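Local coordinates for zona pellucida sperm-binding protein 1 (Gallus gallus, PDB 6GF6) that probably cross-links egg coat filaments through homodimers of its ZP-N1 domain, the part modelled here, at residues Y10-G15 against M104-P109; F17-L22 against A67-C72. The protein carries 2 engineered substitutions. All coordinates share one frame; numbering follows the deposited sequence.

Contact 1 of 2, residues Y10-G15 against M104-P109; sequences YHYDCG and MTCPRP
The Tyr12 ring lies against Met104, and two residues on the Cys14–Cys106 disulfide bolts the same pair of strands together. Along Tyr12, CB meets the methyl CE of Met104 at 3.8 Å. The thioether chain then crosses one face of the first half of the ring: Met104 CG sits 4.0 Å from the ring centroid and 17° off its normal, a CH-pi contact, with SD farther out in an oblique Met-aromatic approach. Farther along, CZ lies 3.7 Å from Met104 CA, which stands over the same ring near its rim. At the tip, OH accepts a long but nearly straight hydrogen bond of 3.3 Å from the backbone N of Thr105. The Met104 chain runs back along Tyr12, ending with CE beside CB, and the Tyr12 chi1 of 71°, with CG between N and the carbonyl carbon, directs the ring at Met104 and the backbone of Thr105. Replacing Tyr12 by an alanine is likely to leave the Thr105 N-H without this acceptor and open a gap beside the Met104 chain. The disulfide, SG of Cys14 to SG of Cys106 at 2.0 Å, has a chi3 of -81°. Strands 9-14 and 96-107 belong to different sheets, and 10-14 and 104-107 run nearly parallel; a covalent bond backed by one polar and several apolar contacts implies a fixed spacing between those sheets at this edge of the Ig-like ZP-N domain.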
# COMPACT_ATOMS: atom_id res chain seq x y z
N TYR B 10 17.91 6.85 -7.09
CA TYR B 10 16.62 6.18 -7.12
C TYR B 10 16.70 4.93 -7.98
O TYR B 10 17.60 4.77 -8.80
CB TYR B 10 15.50 7.10 -7.62
CG TYR B 10 15.70 7.61 -9.04
CD1 TYR B 10 15.35 6.83 -10.13
CD2 TYR B 10 16.21 8.87 -9.27
CE1 TYR B 10 15.54 7.28 -11.42
CE2 TYR B 10 16.39 9.34 -10.57
CZ TYR B 10 16.05 8.54 -11.63
OH TYR B 10 16.22 8.99 -12.92
N HIS B 11 15.73 4.04 -7.76
CA HIS B 11 15.57 2.83 -8.56
C HIS B 11 14.15 2.33 -8.33
O HIS B 11 13.47 2.75 -7.40
CB HIS B 11 16.59 1.76 -8.15
CG HIS B 11 16.28 1.13 -6.83
ND1 HIS B 11 16.68 1.69 -5.63
CD2 HIS B 11 15.61 -0.00 -6.52
CE1 HIS B 11 16.26 0.93 -4.64
NE2 HIS B 11 15.62 -0.11 -5.15
N TYR B 12 13.72 1.39 -9.18
CA TYR B 12 12.40 0.80 -9.04
C TYR B 12 12.47 -0.72 -9.18
O TYR B 12 13.39 -1.28 -9.78
CB TYR B 12 11.40 1.39 -10.05
CG TYR B 12 11.60 1.01 -11.49
CD1 TYR B 12 12.42 1.76 -12.32
CD2 TYR B 12 10.95 -0.09 -12.04
CE1 TYR B 12 12.61 1.41 -13.65
CE2 TYR B 12 11.12 -0.44 -13.37
CZ TYR B 12 11.95 0.32 -14.17
OH TYR B 12 12.13 -0.01 -15.49
N ASP B 13 11.47 -1.37 -8.59
CA ASP B 13 11.36 -2.82 -8.57
C ASP B 13 10.05 -3.24 -9.23
O ASP B 13 9.01 -2.62 -9.01
CB ASP B 13 11.41 -3.37 -7.13
CG ASP B 13 12.70 -3.02 -6.42
OD1 ASP B 13 13.77 -3.12 -7.05
OD2 ASP B 13 12.64 -2.62 -5.23
N CYS B 14 10.12 -4.29 -10.04
CA CYS B 14 8.93 -4.91 -10.62
C CYS B 14 8.55 -6.11 -9.76
O CYS B 14 9.33 -7.06 -9.65
CB CYS B 14 9.18 -5.35 -12.06
SG CYS B 14 9.52 -4.01 -13.20
N GLY B 15 7.36 -6.07 -9.17
CA GLY B 15 6.84 -7.19 -8.40
C GLY B 15 5.84 -8.01 -9.20
O GLY B 15 5.68 -7.84 -10.41
N MET B 104 8.74 3.41 -15.67
CA MET B 104 8.80 2.10 -15.03
C MET B 104 8.19 1.08 -15.99
O MET B 104 7.00 1.15 -16.30
CB MET B 104 8.07 2.13 -13.69
CG MET B 104 8.67 3.13 -12.69
SD MET B 104 7.59 3.53 -11.30
CE MET B 104 7.71 2.05 -10.30
N THR B 105 9.02 0.15 -16.45
CA THR B 105 8.62 -0.87 -17.40
C THR B 105 8.74 -2.22 -16.73
O THR B 105 9.81 -2.58 -16.23
CB THR B 105 9.50 -0.80 -18.66
OG1 THR B 105 9.41 0.51 -19.23
CG2 THR B 105 9.05 -1.82 -19.69
N CYS B 106 7.63 -2.96 -16.68
CA CYS B 106 7.59 -4.22 -15.98
C CYS B 106 6.92 -5.27 -16.86
O CYS B 106 6.04 -4.94 -17.66
CB CYS B 106 6.84 -4.10 -14.64
SG CYS B 106 7.72 -3.07 -13.43
N PRO B 107 7.36 -6.52 -16.78
CA PRO B 107 6.84 -7.53 -17.70
C PRO B 107 5.37 -7.81 -17.44
O PRO B 107 4.87 -7.69 -16.32
CB PRO B 107 7.70 -8.76 -17.40
CG PRO B 107 8.15 -8.57 -16.00
CD PRO B 107 8.32 -7.09 -15.82
N ARG B 108 4.68 -8.18 -18.51
CA ARG B 108 3.27 -8.55 -18.47
C ARG B 108 3.10 -9.92 -19.12
O ARG B 108 3.82 -10.24 -20.08
CB ARG B 108 2.42 -7.50 -19.20
CG ARG B 108 0.93 -7.72 -19.18
CD ARG B 108 0.22 -6.59 -19.92
NE ARG B 108 -1.23 -6.69 -19.83
CZ ARG B 108 -2.01 -7.28 -20.74
NH1 ARG B 108 -1.48 -7.83 -21.83
NH2 ARG B 108 -3.32 -7.31 -20.56
N PRO B 109 2.16 -10.72 -18.66
CA PRO B 109 2.03 -12.07 -19.21
C PRO B 109 1.20 -12.12 -20.48
O PRO B 109 0.09 -11.57 -20.54
CB PRO B 109 1.36 -12.85 -18.07
CG PRO B 109 0.56 -11.85 -17.37
CD PRO B 109 1.30 -10.54 -17.47

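Contact 2 of 2, residues F17-L22 against A67-C72; sequences FGMQLL and AGYEGC
With CG beside its backbone N (chi1 -73°), Tyr69 lays its ring over the backbone of Gly18, while Met19, its CG set between N and the carbonyl carbon (chi1 41°) and its chain extended beyond, brings CE to the edge of that ring, 4.0 Å from Tyr69 CD1. Gly18 CA stands 3.7 Å from the ring centroid, only 2° off the normal, a CH-pi contact centred on the face. Gly18 has no side chain, and a CB there would run into Ala67 O. The Tyr69 hydroxyl reaches past the glycine to bond Gly15 O, which fixes the far end of the ring.

Next to the ring contact the strands pair antiparallel. Met19 N gives its hydrogen to Ala67 O at 2.8 Å and Ala67 N returns one to Met19 O, also 2.8 Å, whereas Gly18 and Gly68 form a non-hydrogen-bonded pair. Tyr69 N, from the second residue of the type I turn Gly68 to Gly71, adds a bond of 3.1 Å to Phe17 O. Strand 18-24 lies between 9-14 and 63-68, with Met19 packing on Leu83 and Met104 of the facing sheet, and Glu38 of the second subunit bonding the N atoms of Phe17 and Gly18.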
# COMPACT_ATOMS: atom_id res chain seq x y z
N PHE B 17 2.47 -8.14 -8.47
CA PHE B 17 1.18 -7.46 -8.57
C PHE B 17 1.31 -5.96 -8.78
O PHE B 17 0.32 -5.33 -9.18
CB PHE B 17 0.36 -7.74 -7.30
CG PHE B 17 0.13 -9.20 -7.08
CD1 PHE B 17 -0.94 -9.85 -7.67
CD2 PHE B 17 1.01 -9.94 -6.30
CE1 PHE B 17 -1.14 -11.21 -7.47
CE2 PHE B 17 0.81 -11.30 -6.10
CZ PHE B 17 -0.26 -11.93 -6.68
N GLY B 18 2.47 -5.38 -8.53
CA GLY B 18 2.67 -3.97 -8.73
C GLY B 18 4.15 -3.66 -8.80
O GLY B 18 4.98 -4.55 -8.96
N MET B 19 4.47 -2.37 -8.67
CA MET B 19 5.84 -1.90 -8.73
C MET B 19 6.03 -0.79 -7.70
O MET B 19 5.07 -0.18 -7.23
CB MET B 19 6.20 -1.39 -10.14
CG MET B 19 5.09 -0.58 -10.79
SD MET B 19 5.44 -0.14 -12.50
CE MET B 19 3.78 -0.01 -13.16
N GLN B 20 7.29 -0.54 -7.36
CA GLN B 20 7.63 0.50 -6.40
C GLN B 20 8.86 1.26 -6.87
O GLN B 20 9.79 0.66 -7.44
CB GLN B 20 7.88 -0.08 -5.00
CG GLN B 20 9.06 -1.03 -4.90
CD GLN B 20 9.44 -1.34 -3.47
OE1 GLN B 20 8.74 -0.96 -2.53
NE2 GLN B 20 10.56 -2.03 -3.30
N LEU B 21 8.86 2.57 -6.65
CA LEU B 21 9.96 3.46 -6.99
C LEU B 21 10.55 4.04 -5.70
O LEU B 21 9.82 4.64 -4.91
CB LEU B 21 9.46 4.58 -7.91
CG LEU B 21 10.41 5.68 -8.35
CD1 LEU B 21 11.63 5.13 -9.02
CD2 LEU B 21 9.68 6.60 -9.30
N LEU B 22 11.84 3.83 -5.49
CA LEU B 22 12.52 4.27 -4.27
C LEU B 22 13.50 5.38 -4.60
O LEU B 22 14.30 5.26 -5.53
CB LEU B 22 13.23 3.10 -3.59
CG LEU B 22 12.33 1.93 -3.20
CD1 LEU B 22 12.16 0.96 -4.36
CD2 LEU B 22 12.90 1.21 -1.99
N ALA B 67 2.73 1.37 -6.84
CA ALA B 67 1.69 1.39 -7.86
C ALA B 67 1.27 -0.03 -8.24
O ALA B 67 2.12 -0.84 -8.63
CB ALA B 67 2.17 2.14 -9.10
N GLY B 68 -0.02 -0.32 -8.14
CA GLY B 68 -0.55 -1.57 -8.67
C GLY B 68 -0.56 -1.57 -10.19
O GLY B 68 -0.70 -0.52 -10.83
N TYR B 69 -0.40 -2.76 -10.78
CA TYR B 69 -0.37 -2.87 -12.24
C TYR B 69 -1.68 -2.46 -12.90
O TYR B 69 -1.69 -2.03 -14.05
CB TYR B 69 0.01 -4.30 -12.67
CG TYR B 69 1.46 -4.67 -12.45
CD1 TYR B 69 2.48 -3.75 -12.66
CD2 TYR B 69 1.81 -5.95 -12.04
CE1 TYR B 69 3.80 -4.09 -12.45
CE2 TYR B 69 3.14 -6.30 -11.84
CZ TYR B 69 4.13 -5.36 -12.04
OH TYR B 69 5.45 -5.71 -11.85
N GLU B 70 -2.81 -2.57 -12.19
CA GLU B 70 -4.11 -2.25 -12.76
C GLU B 70 -4.57 -0.85 -12.40
O GLU B 70 -5.75 -0.53 -12.56
CB GLU B 70 -5.15 -3.27 -12.29
CG GLU B 70 -4.82 -4.73 -12.60
CD GLU B 70 -4.99 -5.07 -14.06
OE1 GLU B 70 -5.66 -4.30 -14.78
OE2 GLU B 70 -4.46 -6.12 -14.49
N GLY B 71 -3.66 0.01 -11.97
CA GLY B 71 -4.02 1.33 -11.50
C GLY B 71 -4.07 2.36 -12.60
O GLY B 71 -3.89 2.08 -13.79
N CYS B 72 -4.35 3.59 -12.20
CA CYS B 72 -4.55 4.67 -13.15
C CYS B 72 -3.28 5.00 -13.90
O CYS B 72 -2.21 5.17 -13.31
CB CYS B 72 -5.01 5.94 -12.44
SG CYS B 72 -6.58 5.82 -11.66

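How the contacts relate
From the N terminus, strand 9-14 comes first and waits through most of the domain for its partner: contact 1 closes the long loop, when 104-109 arrives at the end of strand 96-107. Contact 2 closes a shorter one, between 17-22 and 67-72, and lies wholly within the first. Contact 2 stitches neighbours within one sheet, whereas contact 1 spans from that sheet to the other. Strands 9-14 and 18-24 adjoin, with His11 O and Leu22 N probably hydrogen-bonded, so the two contacts meet directly, their centres about 8 Å apart. The second subunit touches both, placing this corner of the sandwich at the homodimer interface.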